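Local coordinates for protein pyroglutatmate porin OpdO (Pseudomonas aeruginosa, PDB 3SZV) that forms a beta-barrel channel in the bacterial outer membrane that probably admits small carboxylates such as pyroglutamate, at residues L145-L150 against H165-K170; L58-S63 against T112-V117; P327-M332 against T356-V361; F299-D304 against K373-T378. All blocks are in the same frame, centred on the assembly; numbering follows the deposited sequence.

Contact 1: residues L145-L150 against H165-K170; sequences LFRGAL and HLDRNK
A classic beta bulge interrupts the antiparallel pairing of 145-150 with 165-170 in the wall of this OprD-family barrel, where Asp167 and Arg168 together face Arg147. Arg147 N donates to Arg168 O (3.0 Å), Arg147 O takes the N-H of Asp167, and the register then slips by one residue to pair Gly148 with Leu166. The carboxylate of Asp167 is gripped side-on by the guanidinium of Arg147. Arg147 NE reaches the syn lone pair of Asp167 OD1 and Arg147 NH2 reaches Asp167 OD2, both at 2.9 Å, the second bond arriving 33° out of the carboxylate plane. Arg168, with CG beside its backbone N (chi1 -55°) and its chain bent one bond further out, lays its own guanidinium over that of Arg147, centres 4.2 Å and planes 25° apart. Asp167 probably offsets this meeting of like charges, and its carbonyl O also accepts a bond from Arg168 NH1. At the corner of the chain, Gly148 CA comes to 3.1 Å from His165 O, a closeness suited to a residue without a side chain. On the opposite face of the sheet, Leu166 CD1 makes a CH-pi contact over the Phe146 ring, 4.2 Å from its centroid.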
loop_
_atom_site.group_PDB
_atom_site.type_symbol
_atom_site.label_atom_id
_atom_site.label_comp_id
_atom_site.label_asym_id
_atom_site.label_seq_id
_atom_site.Cartn_x
_atom_site.Cartn_y
_atom_site.Cartn_z
ATOM N N LEU A 145 0.847 10.079 3.298
ATOM C CA LEU A 145 0.316 10.874 2.187
ATOM C C LEU A 145 1.473 11.307 1.307
ATOM O O LEU A 145 2.602 11.488 1.785
ATOM C CB LEU A 145 -0.415 12.129 2.686
ATOM C CG LEU A 145 -1.634 11.903 3.565
ATOM C CD1 LEU A 145 -2.137 13.229 4.111
ATOM C CD2 LEU A 145 -2.717 11.191 2.779
ATOM N N PHE A 146 1.206 11.453 0.016
ATOM C CA PHE A 146 2.146 12.119 -0.873
ATOM C C PHE A 146 1.565 13.457 -1.285
ATOM O O PHE A 146 0.341 13.636 -1.311
ATOM C CB PHE A 146 2.403 11.280 -2.129
ATOM C CG PHE A 146 2.927 9.911 -1.846
ATOM C CD1 PHE A 146 2.211 8.782 -2.227
ATOM C CD2 PHE A 146 4.150 9.750 -1.211
ATOM C CE1 PHE A 146 2.706 7.502 -1.976
ATOM C CE2 PHE A 146 4.660 8.459 -0.956
ATOM C CZ PHE A 146 3.916 7.347 -1.337
ATOM N N ARG A 147 2.437 14.405 -1.589
ATOM C CA ARG A 147 2.016 15.650 -2.213
ATOM C C ARG A 147 2.319 15.548 -3.697
ATOM O O ARG A 147 3.438 15.210 -4.088
ATOM C CB ARG A 147 2.754 16.850 -1.612
ATOM C CG ARG A 147 2.132 18.187 -2.027
ATOM C CD ARG A 147 2.852 19.371 -1.415
ATOM N NE ARG A 147 3.998 19.773 -2.235
ATOM C CZ ARG A 147 4.555 20.978 -2.174
ATOM N NH1 ARG A 147 4.080 21.891 -1.328
ATOM N NH2 ARG A 147 5.573 21.271 -2.971
ATOM N N GLY A 148 1.332 15.827 -4.536
ATOM C CA GLY A 148 1.595 15.802 -5.962
ATOM C C GLY A 148 0.351 15.820 -6.816
ATOM O O GLY A 148 -0.722 16.232 -6.370
ATOM N N ALA A 149 0.509 15.366 -8.054
ATOM C CA ALA A 149 -0.592 15.280 -8.994
ATOM C C ALA A 149 -0.678 13.855 -9.509
ATOM O O ALA A 149 0.350 13.233 -9.823
ATOM C CB ALA A 149 -0.389 16.262 -10.144
ATOM N N LEU A 150 -1.898 13.333 -9.589
ATOM C CA LEU A 150 -2.157 11.960 -10.017
ATOM C C LEU A 150 -3.259 11.971 -11.058
ATOM O O LEU A 150 -4.343 12.510 -10.830
ATOM C CB LEU A 150 -2.570 11.089 -8.822
ATOM C CG LEU A 150 -3.095 9.688 -9.140
ATOM C CD1 LEU A 150 -1.983 8.803 -9.693
ATOM C CD2 LEU A 150 -3.720 9.047 -7.892
ATOM N N HIS A 165 3.159 12.923 -10.673
ATOM C CA HIS A 165 4.332 13.675 -10.264
ATOM C C HIS A 165 4.171 13.976 -8.783
ATOM O O HIS A 165 3.233 14.676 -8.397
ATOM C CB HIS A 165 4.450 14.980 -11.043
ATOM C CG HIS A 165 5.509 15.887 -10.505
ATOM N ND1 HIS A 165 6.852 15.666 -10.716
ATOM C CD2 HIS A 165 5.425 17.000 -9.738
ATOM C CE1 HIS A 165 7.550 16.611 -10.113
ATOM N NE2 HIS A 165 6.709 17.433 -9.510
ATOM N N LEU A 166 5.078 13.434 -7.967
ATOM C CA LEU A 166 5.027 13.618 -6.520
ATOM C C LEU A 166 6.243 14.403 -6.093
ATOM O O LEU A 166 7.339 14.194 -6.635
ATOM C CB LEU A 166 5.048 12.273 -5.794
ATOM C CG LEU A 166 4.107 11.177 -6.294
ATOM C CD1 LEU A 166 4.299 9.884 -5.501
ATOM C CD2 LEU A 166 2.647 11.646 -6.260
ATOM N N ASP A 167 6.088 15.297 -5.125
ATOM C CA ASP A 167 7.261 16.006 -4.648
ATOM C C ASP A 167 7.483 15.989 -3.142
ATOM O O ASP A 167 8.464 16.548 -2.664
ATOM C CB ASP A 167 7.365 17.420 -5.233
ATOM C CG ASP A 167 6.306 18.358 -4.715
ATOM O OD1 ASP A 167 5.500 17.951 -3.848
ATOM O OD2 ASP A 167 6.315 19.529 -5.169
ATOM N N ARG A 168 6.586 15.341 -2.404
ATOM C CA ARG A 168 6.757 15.203 -0.955
ATOM C C ARG A 168 6.175 13.900 -0.455
ATOM O O ARG A 168 5.237 13.359 -1.051
ATOM C CB ARG A 168 6.048 16.322 -0.183
ATOM C CG ARG A 168 6.425 17.743 -0.579
ATOM C CD ARG A 168 7.752 18.169 0.008
ATOM N NE ARG A 168 7.962 19.600 -0.193
ATOM C CZ ARG A 168 8.557 20.126 -1.259
ATOM N NH1 ARG A 168 9.015 19.342 -2.227
ATOM N NH2 ARG A 168 8.699 21.444 -1.355
ATOM N N ASN A 169 6.705 13.458 0.687
ATOM C CA ASN A 169 6.256 12.282 1.421
ATOM C C ASN A 169 5.900 12.734 2.833
ATOM O O ASN A 169 6.734 13.325 3.517
ATOM C CB ASN A 169 7.436 11.302 1.477
ATOM C CG ASN A 169 7.064 9.889 1.929
ATOM O OD1 ASN A 169 7.932 8.996 1.913
ATOM N ND2 ASN A 169 5.822 9.668 2.316
ATOM N N LYS A 170 4.667 12.486 3.266
ATOM C CA LYS A 170 4.341 12.638 4.681
ATOM C C LYS A 170 4.287 11.250 5.291
ATOM O O LYS A 170 3.349 10.495 5.040
ATOM C CB LYS A 170 3.000 13.344 4.900
ATOM C CG LYS A 170 2.695 13.563 6.400
ATOM C CD LYS A 170 1.200 13.649 6.702
ATOM C CE LYS A 170 0.499 12.302 6.536
ATOM N NZ LYS A 170 0.900 11.307 7.579
#

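Contact 2: residues L58-S63 against T112-V117; sequences LESGFS and TAKARV
Phe62 is held between Lys114 and Arg116, with CH-pi contacts on both faces of its ring, in a contact that joins the segment running on from strand 49-59 to strand 106-117 of the barrel. Strands 49-59 and 106-117 both pair with strand 67-81, so the contact spans that intervening strand through side chains. The extended chain of Lys114 crosses the Phe62 ring at about a right angle and sets CE over one face, 4.1 Å from the centroid. Arg116 CD lies over the opposite face, 3.7 Å from the centroid of the Phe62 ring. Beyond it the guanidinium of Arg116 continues almost parallel to the ring, 10° between planes, with Phe62 CB over its centre. In Arg116 the first torsion (chi1 69°) places CG between the backbone N and carbonyl carbon, and an extended run to NE then carries the group along the phenyl. Past the ring, Lys114 NZ donates to Ser60 O (2.9 Å) and forms a salt bridge with Asp72. A water accepts from Arg116 NH2 (3.0 Å) and donates to Ser63 O (2.7 Å). Both basic chains thus spend their methylenes on an aromatic ring, which carries the charged end of Lys114 past it to Ser60 O and Asp72 and that of Arg116 to a water.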
loop_
_atom_site.group_PDB
_atom_site.type_symbol
_atom_site.label_atom_id
_atom_site.label_comp_id
_atom_site.label_asym_id
_atom_site.label_seq_id
_atom_site.Cartn_x
_atom_site.Cartn_y
_atom_site.Cartn_z
ATOM N N LEU A 58 -13.609 13.835 3.563
ATOM C CA LEU A 58 -14.667 14.481 2.800
ATOM C C LEU A 58 -14.358 14.343 1.318
ATOM O O LEU A 58 -13.236 14.608 0.886
ATOM C CB LEU A 58 -14.813 15.956 3.157
ATOM C CG LEU A 58 -15.832 16.679 2.265
ATOM C CD1 LEU A 58 -16.917 17.369 3.088
ATOM C CD2 LEU A 58 -15.148 17.663 1.321
ATOM N N GLU A 59 -15.346 13.899 0.548
ATOM C CA GLU A 59 -15.217 13.836 -0.900
ATOM C C GLU A 59 -16.344 14.632 -1.535
ATOM O O GLU A 59 -17.515 14.270 -1.397
ATOM C CB GLU A 59 -15.284 12.392 -1.394
ATOM C CG GLU A 59 -14.001 11.612 -1.208
ATOM C CD GLU A 59 -13.953 10.369 -2.080
ATOM O OE1 GLU A 59 -15.029 9.864 -2.470
ATOM O OE2 GLU A 59 -12.834 9.905 -2.386
ATOM N N SER A 60 -16.012 15.719 -2.225
ATOM C CA SER A 60 -17.055 16.546 -2.824
ATOM C C SER A 60 -17.633 15.873 -4.049
ATOM O O SER A 60 -17.067 14.909 -4.584
ATOM C CB SER A 60 -16.530 17.931 -3.228
ATOM O OG SER A 60 -15.813 17.865 -4.458
ATOM N N GLY A 61 -18.772 16.395 -4.481
ATOM C CA GLY A 61 -19.282 16.088 -5.799
ATOM C C GLY A 61 -18.501 16.902 -6.811
ATOM O O GLY A 61 -17.502 17.546 -6.471
ATOM N N PHE A 62 -18.953 16.870 -8.059
ATOM C CA PHE A 62 -18.308 17.633 -9.120
ATOM C C PHE A 62 -19.259 18.679 -9.668
ATOM O O PHE A 62 -20.472 18.450 -9.774
ATOM C CB PHE A 62 -17.884 16.716 -10.267
ATOM C CG PHE A 62 -16.755 15.790 -9.923
ATOM C CD1 PHE A 62 -15.438 16.133 -10.208
ATOM C CD2 PHE A 62 -17.008 14.581 -9.303
ATOM C CE1 PHE A 62 -14.390 15.263 -9.883
ATOM C CE2 PHE A 62 -15.980 13.715 -8.980
ATOM C CZ PHE A 62 -14.670 14.056 -9.269
ATOM N N SER A 63 -18.714 19.828 -10.044
ATOM C CA SER A 63 -19.513 20.814 -10.766
ATOM C C SER A 63 -19.928 20.257 -12.134
ATOM O O SER A 63 -19.170 19.512 -12.772
ATOM C CB SER A 63 -18.736 22.123 -10.921
ATOM O OG SER A 63 -17.503 21.910 -11.584
ATOM N N THR A 112 -7.296 18.252 -1.564
ATOM C CA THR A 112 -7.017 17.705 -2.885
ATOM C C THR A 112 -7.990 18.295 -3.891
ATOM O O THR A 112 -9.192 18.029 -3.836
ATOM C CB THR A 112 -7.148 16.172 -2.877
ATOM O OG1 THR A 112 -6.396 15.650 -1.779
ATOM C CG2 THR A 112 -6.655 15.554 -4.206
ATOM N N ALA A 113 -7.479 19.129 -4.790
ATOM C CA ALA A 113 -8.296 19.640 -5.876
ATOM C C ALA A 113 -8.478 18.504 -6.864
ATOM O O ALA A 113 -7.581 17.679 -7.035
ATOM C CB ALA A 113 -7.607 20.802 -6.547
ATOM N N LYS A 114 -9.632 18.446 -7.507
ATOM C CA LYS A 114 -9.858 17.417 -8.512
ATOM C C LYS A 114 -10.620 17.923 -9.729
ATOM O O LYS A 114 -11.410 18.874 -9.648
ATOM C CB LYS A 114 -10.564 16.192 -7.913
ATOM C CG LYS A 114 -11.940 16.463 -7.328
ATOM C CD LYS A 114 -12.440 15.245 -6.553
ATOM C CE LYS A 114 -13.842 15.490 -6.019
ATOM N NZ LYS A 114 -14.358 14.311 -5.261
ATOM N N ALA A 115 -10.382 17.268 -10.860
ATOM C CA ALA A 115 -11.089 17.579 -12.097
ATOM C C ALA A 115 -11.378 16.287 -12.850
ATOM O O ALA A 115 -10.531 15.389 -12.889
ATOM C CB ALA A 115 -10.270 18.529 -12.960
ATOM N N ARG A 116 -12.566 16.182 -13.431
ATOM C CA ARG A 116 -12.929 15.006 -14.212
ATOM C C ARG A 116 -13.372 15.404 -15.610
ATOM O O ARG A 116 -14.011 16.434 -15.799
ATOM C CB ARG A 116 -14.056 14.216 -13.543
ATOM C CG ARG A 116 -15.381 14.958 -13.563
ATOM C CD ARG A 116 -16.559 14.094 -13.127
ATOM N NE ARG A 116 -17.822 14.797 -13.346
ATOM C CZ ARG A 116 -18.990 14.419 -12.838
ATOM N NH1 ARG A 116 -19.062 13.350 -12.061
ATOM N NH2 ARG A 116 -20.083 15.123 -13.100
ATOM N N VAL A 117 -13.025 14.582 -16.592
ATOM C CA VAL A 117 -13.603 14.705 -17.920
ATOM C C VAL A 117 -13.820 13.291 -18.427
ATOM O O VAL A 117 -12.971 12.421 -18.207
ATOM C CB VAL A 117 -12.702 15.519 -18.866
ATOM C CG1 VAL A 117 -11.387 14.801 -19.119
ATOM C CG2 VAL A 117 -13.426 15.801 -20.182
HETATM O O HOH W 1 -18.987 17.488 -14.502
#

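Contact 3: residues P327-M332 against T356-V361; sequences PGLSFM and TDLGYV
Leu329 and Tyr360 each place CG opposite the backbone N (chi1 -171° and -170°), and from these matching torsions their side chains cross at about a right angle on one face of an antiparallel hairpin. Leu329 CB meets the edge of the Tyr360 ring, in its plane and 3.8 Å from Tyr360 CD1, while Leu329 CD1 turns over to Gly359 O at 3.2 Å. Further along the same face, Phe331 CE1 touches Thr356 CG2 (3.6 Å), and Leu358 CD2 leans across to Ser330 O (3.4 Å). Beneath them, strands 329-343 and 346-361 of the barrel are joined by backbone bonds: Ser330 and Gly359 each donate their N-H to the other's carbonyl O, as do Met332 and Asp357, and Val361 N extends the row to Gly328 O. The other face is more polar. Met332 bends at both chi2 and chi3, which brings Met332 CE to 3.5 Å from Asp357 OD2 as the two side chains run the same way; that oxygen also has a long, weak ion pair with Arg375. One water lies 2.8 Å from Ser330 OG and donates weakly to Asp357 O. Back at the Leu329 end, a second water sits in the plane of the Tyr360 ring, 2.6 Å from Tyr360 OH, and accepts a weak bond from Gly328 N. Leucines and aromatic rings on one face, and serine, aspartate and one bound water, with Met332 among them, on the other, are consistent with a barrel wall that turns its apolar side to lipid or detergent and its polar side to the channel.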
loop_
_atom_site.group_PDB
_atom_site.type_symbol
_atom_site.label_atom_id
_atom_site.label_comp_id
_atom_site.label_asym_id
_atom_site.label_seq_id
_atom_site.Cartn_x
_atom_site.Cartn_y
_atom_site.Cartn_z
ATOM N N PRO A 327 -19.747 -14.550 10.532
ATOM C CA PRO A 327 -19.330 -13.628 9.461
ATOM C C PRO A 327 -18.258 -12.543 9.753
ATOM O O PRO A 327 -17.525 -12.174 8.842
ATOM C CB PRO A 327 -20.654 -12.986 9.011
ATOM C CG PRO A 327 -21.639 -13.304 10.089
ATOM C CD PRO A 327 -21.212 -14.606 10.675
ATOM N N GLY A 328 -18.135 -12.044 10.973
ATOM C CA GLY A 328 -17.156 -10.988 11.198
ATOM C C GLY A 328 -15.738 -11.485 11.413
ATOM O O GLY A 328 -14.797 -10.704 11.458
ATOM N N LEU A 329 -15.587 -12.803 11.510
ATOM C CA LEU A 329 -14.341 -13.397 11.985
ATOM C C LEU A 329 -13.405 -13.772 10.845
ATOM O O LEU A 329 -13.833 -14.321 9.830
ATOM C CB LEU A 329 -14.672 -14.636 12.819
ATOM C CG LEU A 329 -13.551 -15.310 13.602
ATOM C CD1 LEU A 329 -12.924 -14.335 14.571
ATOM C CD2 LEU A 329 -14.128 -16.517 14.341
ATOM N N SER A 330 -12.113 -13.528 11.049
ATOM C CA SER A 330 -11.114 -13.801 10.022
ATOM C C SER A 330 -9.844 -14.380 10.641
ATOM O O SER A 330 -9.479 -14.037 11.767
ATOM C CB SER A 330 -10.766 -12.519 9.254
ATOM O OG SER A 330 -10.296 -11.512 10.135
ATOM N N PHE A 331 -9.179 -15.254 9.894
ATOM C CA PHE A 331 -7.899 -15.804 10.304
ATOM C C PHE A 331 -6.989 -15.840 9.093
ATOM O O PHE A 331 -7.401 -16.257 8.008
ATOM C CB PHE A 331 -8.069 -17.227 10.848
ATOM C CG PHE A 331 -6.762 -17.907 11.182
ATOM C CD1 PHE A 331 -6.151 -17.690 12.407
ATOM C CD2 PHE A 331 -6.128 -18.737 10.260
ATOM C CE1 PHE A 331 -4.947 -18.310 12.722
ATOM C CE2 PHE A 331 -4.929 -19.367 10.577
ATOM C CZ PHE A 331 -4.334 -19.145 11.805
ATOM N N MET A 332 -5.747 -15.417 9.285
ATOM C CA MET A 332 -4.708 -15.583 8.277
ATOM C C MET A 332 -3.408 -15.990 8.962
ATOM O O MET A 332 -3.088 -15.486 10.042
ATOM C CB MET A 332 -4.506 -14.283 7.496
ATOM C CG MET A 332 -3.440 -14.389 6.396
ATOM S SD MET A 332 -1.729 -14.125 6.923
ATOM C CE MET A 332 -1.778 -12.380 7.291
ATOM N N THR A 356 0.601 -13.969 11.911
ATOM C CA THR A 356 -0.752 -14.481 12.127
ATOM C C THR A 356 -1.668 -13.316 12.437
ATOM O O THR A 356 -1.366 -12.508 13.314
ATOM C CB THR A 356 -0.804 -15.475 13.294
ATOM O OG1 THR A 356 0.072 -16.569 13.014
ATOM C CG2 THR A 356 -2.239 -15.996 13.497
ATOM N N ASP A 357 -2.783 -13.222 11.707
ATOM C CA ASP A 357 -3.771 -12.171 11.924
ATOM C C ASP A 357 -5.082 -12.806 12.354
ATOM O O ASP A 357 -5.583 -13.704 11.684
ATOM C CB ASP A 357 -4.042 -11.393 10.634
ATOM C CG ASP A 357 -2.921 -10.438 10.257
ATOM O OD1 ASP A 357 -1.894 -10.398 10.959
ATOM O OD2 ASP A 357 -3.083 -9.736 9.233
ATOM N N LEU A 358 -5.646 -12.326 13.459
ATOM C CA LEU A 358 -6.958 -12.761 13.911
ATOM C C LEU A 358 -7.802 -11.510 14.010
ATOM O O LEU A 358 -7.379 -10.516 14.597
ATOM C CB LEU A 358 -6.859 -13.400 15.296
ATOM C CG LEU A 358 -7.342 -14.835 15.501
ATOM C CD1 LEU A 358 -7.355 -15.153 16.987
ATOM C CD2 LEU A 358 -8.719 -15.040 14.896
ATOM N N GLY A 359 -9.000 -11.536 13.444
ATOM C CA GLY A 359 -9.818 -10.338 13.488
ATOM C C GLY A 359 -11.294 -10.606 13.632
ATOM O O GLY A 359 -11.780 -11.669 13.254
ATOM N N TYR A 360 -12.008 -9.645 14.209
ATOM C CA TYR A 360 -13.454 -9.712 14.252
ATOM C C TYR A 360 -14.056 -8.345 14.029
ATOM O O TYR A 360 -13.618 -7.359 14.626
ATOM C CB TYR A 360 -13.967 -10.254 15.576
ATOM C CG TYR A 360 -15.442 -10.539 15.506
ATOM C CD1 TYR A 360 -15.919 -11.588 14.732
ATOM C CD2 TYR A 360 -16.356 -9.756 16.189
ATOM C CE1 TYR A 360 -17.267 -11.860 14.651
ATOM C CE2 TYR A 360 -17.710 -10.017 16.115
ATOM C CZ TYR A 360 -18.159 -11.070 15.344
ATOM O OH TYR A 360 -19.499 -11.338 15.264
ATOM N N VAL A 361 -15.079 -8.300 13.184
ATOM C CA VAL A 361 -15.831 -7.078 12.951
ATOM C C VAL A 361 -17.267 -7.322 13.390
ATOM O O VAL A 361 -17.906 -8.291 12.958
ATOM C CB VAL A 361 -15.790 -6.665 11.470
ATOM C CG1 VAL A 361 -16.642 -5.433 11.240
ATOM C CG2 VAL A 361 -14.357 -6.400 11.034
HETATM O O HOH W 2 -20.150 -13.227 13.555
HETATM O O HOH W 3 -7.534 -11.817 10.270
#

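Contact 4: residues F299-D304 against K373-T378; sequences FIQIGD and KWRNAT
Gln301 reaches toward Arg375 and Ala377 of strand 371-381 with its chain extended beyond CG. Gln301 CB lies 3.6 Å from Arg375 NH2. Gln301 CG stands over one face of the Arg375 guanidinium, offset toward its rim and 3.7 Å from Arg375 NH2, as the two side chains slide past each other in opposite directions. Gln301 CD has moved on to Ala377 CB, at 3.6 Å. At the tip, the amide is turned 40° from the guanidinium: Gln301 OE1 rests 3.5 Å from Arg375 CB, and NE2 passes Ala377 CB on its way to a hydrogen bond with Glu389. The 299-304 segment belongs to the long loop between strands 271-281 and 311-320, and this contact lays it against the barrel wall, in keeping with the inward-folded loops that narrow the channel in OprD-family porins. No direct hydrogen bond joins the segments; water takes that role. One water donates to Gln301 OE1 (2.8 Å) and accepts from Arg375 NH2, and another donates to Gln301 O while accepting from Arg375 NH1 (3.1 Å). A bend at chi3 (62°) turns the guanidinium of Arg375 so that one face lies against Gln301 CG, where both terminal nitrogens can meet these waters. Elsewhere the loop is held by Glu353, whose two carboxylate oxygens accept from Ile302 N and Gly303 N. Ile302 CD1 packs on Ala377 CB at 3.8 Å.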
loop_
_atom_site.group_PDB
_atom_site.type_symbol
_atom_site.label_atom_id
_atom_site.label_comp_id
_atom_site.label_asym_id
_atom_site.label_seq_id
_atom_site.Cartn_x
_atom_site.Cartn_y
_atom_site.Cartn_z
ATOM N N PHE A 299 6.474 -9.305 0.505
ATOM C CA PHE A 299 6.450 -8.222 1.488
ATOM C C PHE A 299 5.274 -8.464 2.426
ATOM O O PHE A 299 4.115 -8.514 1.991
ATOM C CB PHE A 299 6.318 -6.865 0.776
ATOM C CG PHE A 299 5.842 -5.727 1.651
ATOM C CD1 PHE A 299 6.572 -5.311 2.753
ATOM C CD2 PHE A 299 4.692 -5.033 1.313
ATOM C CE1 PHE A 299 6.128 -4.233 3.539
ATOM C CE2 PHE A 299 4.252 -3.959 2.085
ATOM C CZ PHE A 299 4.973 -3.564 3.193
ATOM N N ILE A 300 5.589 -8.633 3.705
ATOM C CA ILE A 300 4.603 -9.017 4.706
ATOM C C ILE A 300 4.637 -8.067 5.912
ATOM O O ILE A 300 4.889 -6.870 5.722
ATOM C CB ILE A 300 4.731 -10.519 5.052
ATOM C CG1 ILE A 300 6.135 -10.876 5.553
ATOM C CG2 ILE A 300 4.376 -11.357 3.833
ATOM C CD1 ILE A 300 6.179 -12.247 6.224
ATOM N N GLN A 301 4.360 -8.547 7.127
ATOM C CA GLN A 301 4.119 -7.609 8.224
ATOM C C GLN A 301 5.335 -6.759 8.541
ATOM O O GLN A 301 5.234 -5.535 8.688
ATOM C CB GLN A 301 3.633 -8.332 9.484
ATOM C CG GLN A 301 3.335 -7.395 10.645
ATOM C CD GLN A 301 2.651 -8.100 11.808
ATOM O OE1 GLN A 301 1.910 -9.069 11.623
ATOM N NE2 GLN A 301 2.899 -7.618 13.021
ATOM N N ILE A 302 6.484 -7.404 8.648
ATOM C CA ILE A 302 7.707 -6.685 8.988
ATOM C C ILE A 302 8.630 -6.556 7.780
ATOM O O ILE A 302 8.950 -5.444 7.331
ATOM C CB ILE A 302 8.442 -7.353 10.156
ATOM C CG1 ILE A 302 7.541 -7.372 11.401
ATOM C CG2 ILE A 302 9.759 -6.623 10.459
ATOM C CD1 ILE A 302 8.133 -8.082 12.595
ATOM N N GLY A 303 9.031 -7.690 7.226
ATOM C CA GLY A 303 10.050 -7.686 6.192
ATOM C C GLY A 303 9.569 -7.649 4.757
ATOM O O GLY A 303 8.435 -8.047 4.441
ATOM N N ASP A 304 10.434 -7.158 3.878
ATOM C CA ASP A 304 10.129 -7.112 2.458
ATOM C C ASP A 304 10.785 -8.240 1.657
ATOM O O ASP A 304 10.444 -8.456 0.488
ATOM C CB ASP A 304 10.458 -5.738 1.845
ATOM C CG ASP A 304 11.918 -5.372 1.949
ATOM O OD1 ASP A 304 12.761 -6.247 2.280
ATOM O OD2 ASP A 304 12.234 -4.190 1.672
ATOM N N LYS A 373 -8.430 -6.223 15.320
ATOM C CA LYS A 373 -7.483 -7.065 14.612
ATOM C C LYS A 373 -6.216 -7.202 15.430
ATOM O O LYS A 373 -5.643 -6.207 15.882
ATOM C CB LYS A 373 -7.153 -6.484 13.236
ATOM C CG LYS A 373 -6.149 -7.341 12.460
ATOM C CD LYS A 373 -5.891 -6.810 11.058
ATOM C CE LYS A 373 -7.084 -7.083 10.161
ATOM N NZ LYS A 373 -7.498 -8.507 10.307
ATOM N N TRP A 374 -5.787 -8.445 15.617
ATOM C CA TRP A 374 -4.516 -8.748 16.260
ATOM C C TRP A 374 -3.559 -9.306 15.210
ATOM O O TRP A 374 -3.862 -10.286 14.533
ATOM C CB TRP A 374 -4.731 -9.750 17.410
ATOM C CG TRP A 374 -3.471 -10.358 17.963
ATOM C CD1 TRP A 374 -2.329 -9.705 18.335
ATOM C CD2 TRP A 374 -3.234 -11.750 18.220
ATOM N NE1 TRP A 374 -1.396 -10.603 18.798
ATOM C CE2 TRP A 374 -1.926 -11.865 18.737
ATOM C CE3 TRP A 374 -4.001 -12.909 18.058
ATOM C CZ2 TRP A 374 -1.368 -13.094 19.094
ATOM C CZ3 TRP A 374 -3.446 -14.128 18.410
ATOM C CH2 TRP A 374 -2.140 -14.211 18.922
ATOM N N ARG A 375 -2.406 -8.661 15.060
ATOM C CA ARG A 375 -1.398 -9.091 14.098
ATOM C C ARG A 375 -0.123 -9.452 14.845
ATOM O O ARG A 375 0.496 -8.601 15.484
ATOM C CB ARG A 375 -1.105 -7.981 13.083
ATOM C CG ARG A 375 -2.360 -7.412 12.419
ATOM C CD ARG A 375 -2.011 -6.409 11.318
ATOM N NE ARG A 375 -1.252 -7.053 10.252
ATOM C CZ ARG A 375 -0.325 -6.456 9.507
ATOM N NH1 ARG A 375 -0.017 -5.175 9.697
ATOM N NH2 ARG A 375 0.320 -7.151 8.573
ATOM N N ASN A 376 0.271 -10.717 14.768
ATOM C CA ASN A 376 1.429 -11.190 15.495
ATOM C C ASN A 376 2.496 -11.632 14.501
ATOM O O ASN A 376 2.197 -12.332 13.534
ATOM C CB ASN A 376 0.994 -12.343 16.409
ATOM C CG ASN A 376 2.156 -13.110 16.996
ATOM O OD1 ASN A 376 2.401 -14.257 16.620
ATOM N ND2 ASN A 376 2.874 -12.493 17.928
ATOM N N ALA A 377 3.732 -11.197 14.712
ATOM C CA ALA A 377 4.820 -11.561 13.815
ATOM C C ALA A 377 6.063 -11.964 14.589
ATOM O O ALA A 377 6.338 -11.441 15.677
ATOM C CB ALA A 377 5.146 -10.417 12.884
ATOM N N THR A 378 6.810 -12.887 14.002
ATOM C CA THR A 378 8.090 -13.326 14.545
ATOM C C THR A 378 9.084 -13.314 13.400
ATOM O O THR A 378 8.793 -13.863 12.338
ATOM C CB THR A 378 7.976 -14.774 15.064
ATOM O OG1 THR A 378 7.016 -14.817 16.122
ATOM C CG2 THR A 378 9.324 -15.280 15.594
HETATM O O HOH W 4 0.387 -9.887 9.444
HETATM O O HOH W 5 2.667 -4.249 8.547
#

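How the contacts relate
From the N terminus, contact 2 comes first, closing the loop from 58-63 to 112-117. Contact 1 follows in series, bringing 165-170 back against 145-150 in the next part of the barrel wall; the nearest atoms of the two are about 6 Å apart. Much later 299-304 opens contact 4, which lays the long loop before strand 311-320 on the barrel wall, and before 373-378 completes it the whole of contact 3 has opened and closed, so one nests within the other. These two touch through neighbouring strands 346-361 and 371-381, with a probable hydrogen bond from Thr356 N to Asn376 O (2.8 Å). Contacts 1 and 4 lie on opposite sides of the chain's centre, their centres about 26 Å apart.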